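FOKI restriction endonuclease (Planomicrobium okeanokoites, PDB 2FOK) cleaves double-stranded DNA as a metal-dependent type IIS restriction endonuclease, with separate domains for recognition and cleavage. Local coordinates at residues A[498-502]-A[503-507]. Residues are numbered along the deposited sequence; the frame is centred on the assembly and turned at random.
Sequences HINPN and EWWKV
The indole of W504 meets N500 and N502 at its edge, near the ring plane. N502 OD1 lies 3.4 Å from W504 CD1, and N500 ND2 is 3.5 Å from the same carbon. One face of W504 takes W505 CE3, which is offset toward the rim. One face of W505 rests on E503 CA, 3.3 Å above the ring plane. The far end of the W505 ring reaches N500, with CZ3 3.8 Å from N500 CB. W505 CH2 comes closer still, 3.3 Å from N500 O, in an oblique approach. The N500 amide plane stands 63° from the W504 ring. CG of N500 is anti to the backbone N (chi1 -160°), which carries the amide over to the W504 edge. There E491 OE1 of helix 479-494 takes hydrogen bonds from both N500 ND2 and W504 NE1, and ND2 also bonds R447 O. One glutamate oxygen thus ties both side chains to the helix.

The backbone forms a type I beta turn from N500 to E503. E503 N closes it on N500 O at 3.2 Å, lying well above the carbonyl plane. Inside the turn, N502 N makes a weak bond to N500 OD1. The side chain of N502 accepts the amide two residues on: W504 N binds N502 OD1 at 2.9 Å, with a bent N-H...O angle of 134°. With an alanine in place of N502, W504 N would probably lose this acceptor and a gap would open beside W504 CD1. OE2 of E503 forms a salt bridge with K497.

The arrangement is an Asx turn at N502. It follows directly on the type I beta turn N500-E503 and leads into the 3-10 segment 504-507, in the loop between helix 479-494 and strand 515-521 of the cleavage domain.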
loop_
_atom_site.group_PDB
_atom_site.type_symbol
_atom_site.label_atom_id
_atom_site.label_comp_id
_atom_site.label_asym_id
_atom_site.label_seq_id
_atom_site.Cartn_x
_atom_site.Cartn_y
_atom_site.Cartn_z
ATOM N N HIS A 498 -11.197 -0.604 -37.785
ATOM C CA HIS A 498 -10.171 -1.504 -38.293
ATOM C C HIS A 498 -8.832 -1.081 -37.714
ATOM O O HIS A 498 -8.017 -1.921 -37.320
ATOM C CB HIS A 498 -10.156 -1.468 -39.822
ATOM C CG HIS A 498 -11.373 -2.086 -40.442
ATOM N ND1 HIS A 498 -11.761 -1.836 -41.740
ATOM C CD2 HIS A 498 -12.289 -2.946 -39.935
ATOM C CE1 HIS A 498 -12.863 -2.514 -42.005
ATOM N NE2 HIS A 498 -13.205 -3.196 -40.927
ATOM N N ILE A 499 -8.628 0.232 -37.646
ATOM C CA ILE A 499 -7.412 0.802 -37.086
ATOM C C ILE A 499 -7.363 0.436 -35.597
ATOM O O ILE A 499 -6.323 0.028 -35.072
ATOM C CB ILE A 499 -7.407 2.329 -37.243
ATOM C CG1 ILE A 499 -7.300 2.696 -38.726
ATOM C CG2 ILE A 499 -6.274 2.924 -36.436
ATOM C CD1 ILE A 499 -6.050 2.147 -39.411
ATOM N N ASN A 500 -8.493 0.601 -34.915
ATOM C CA ASN A 500 -8.579 0.238 -33.505
ATOM C C ASN A 500 -9.911 -0.461 -33.229
ATOM O O ASN A 500 -10.948 0.185 -33.048
ATOM C CB ASN A 500 -8.431 1.464 -32.600
ATOM C CG ASN A 500 -8.043 1.090 -31.185
ATOM O OD1 ASN A 500 -8.273 -0.030 -30.732
ATOM N ND2 ASN A 500 -7.451 2.031 -30.478
ATOM N N PRO A 501 -9.898 -1.803 -33.236
ATOM C CA PRO A 501 -11.087 -2.623 -32.985
ATOM C C PRO A 501 -11.797 -2.418 -31.643
ATOM O O PRO A 501 -12.956 -2.820 -31.498
ATOM C CB PRO A 501 -10.581 -4.058 -33.137
ATOM C CG PRO A 501 -9.115 -3.973 -33.019
ATOM C CD PRO A 501 -8.727 -2.630 -33.560
ATOM N N ASN A 502 -11.124 -1.824 -30.659
ATOM C CA ASN A 502 -11.766 -1.610 -29.363
ATOM C C ASN A 502 -12.607 -0.340 -29.280
ATOM O O ASN A 502 -13.152 -0.026 -28.225
ATOM C CB ASN A 502 -10.732 -1.626 -28.231
ATOM C CG ASN A 502 -9.840 -0.398 -28.213
ATOM O OD1 ASN A 502 -10.282 0.726 -28.472
ATOM N ND2 ASN A 502 -8.569 -0.610 -27.889
ATOM N N GLU A 503 -12.706 0.389 -30.390
ATOM C CA GLU A 503 -13.502 1.615 -30.452
ATOM C C GLU A 503 -13.646 2.328 -29.104
ATOM O O GLU A 503 -14.755 2.651 -28.683
ATOM C CB GLU A 503 -14.899 1.293 -31.006
ATOM C CG GLU A 503 -14.880 0.702 -32.416
ATOM C CD GLU A 503 -16.161 -0.048 -32.767
ATOM O OE1 GLU A 503 -16.423 -1.102 -32.154
ATOM O OE2 GLU A 503 -16.908 0.413 -33.658
ATOM N N TRP A 504 -12.533 2.587 -28.433
ATOM C CA TRP A 504 -12.591 3.252 -27.133
ATOM C C TRP A 504 -13.339 4.588 -27.144
ATOM O O TRP A 504 -14.008 4.939 -26.164
ATOM C CB TRP A 504 -11.171 3.448 -26.564
ATOM C CG TRP A 504 -10.287 4.383 -27.349
ATOM C CD1 TRP A 504 -9.399 4.041 -28.330
ATOM C CD2 TRP A 504 -10.194 5.810 -27.204
ATOM N NE1 TRP A 504 -8.755 5.166 -28.802
ATOM C CE2 TRP A 504 -9.225 6.263 -28.129
ATOM C CE3 TRP A 504 -10.834 6.750 -26.381
ATOM C CZ2 TRP A 504 -8.881 7.619 -28.254
ATOM C CZ3 TRP A 504 -10.488 8.099 -26.503
ATOM C CH2 TRP A 504 -9.520 8.516 -27.433
ATOM N N TRP A 505 -13.243 5.320 -28.252
ATOM C CA TRP A 505 -13.887 6.630 -28.378
ATOM C C TRP A 505 -15.385 6.636 -28.076
ATOM O O TRP A 505 -15.969 7.702 -27.868
ATOM C CB TRP A 505 -13.647 7.208 -29.778
ATOM C CG TRP A 505 -13.987 6.259 -30.886
ATOM C CD1 TRP A 505 -15.200 6.101 -31.475
ATOM C CD2 TRP A 505 -13.111 5.309 -31.511
ATOM N NE1 TRP A 505 -15.147 5.115 -32.427
ATOM C CE2 TRP A 505 -13.876 4.610 -32.472
ATOM C CE3 TRP A 505 -11.758 4.980 -31.353
ATOM C CZ2 TRP A 505 -13.334 3.599 -33.275
ATOM C CZ3 TRP A 505 -11.219 3.973 -32.152
ATOM C CH2 TRP A 505 -12.006 3.297 -33.100
ATOM N N LYS A 506 -16.001 5.456 -28.047
ATOM C CA LYS A 506 -17.435 5.345 -27.772
ATOM C C LYS A 506 -17.781 5.833 -26.367
ATOM O O LYS A 506 -18.936 6.115 -26.047
ATOM C CB LYS A 506 -17.895 3.896 -27.947
ATOM C CG LYS A 506 -17.834 3.413 -29.388
ATOM C CD LYS A 506 -18.638 2.143 -29.580
ATOM C CE LYS A 506 -19.781 2.374 -30.554
ATOM N NZ LYS A 506 -19.325 3.045 -31.809
ATOM N N VAL A 507 -16.769 5.923 -25.524
ATOM C CA VAL A 507 -16.963 6.388 -24.171
ATOM C C VAL A 507 -17.658 7.752 -24.208
ATOM O O VAL A 507 -18.505 8.056 -23.373
ATOM C CB VAL A 507 -15.594 6.501 -23.458
ATOM C CG1 VAL A 507 -14.793 7.662 -24.049
ATOM C CG2 VAL A 507 -15.791 6.670 -21.965
#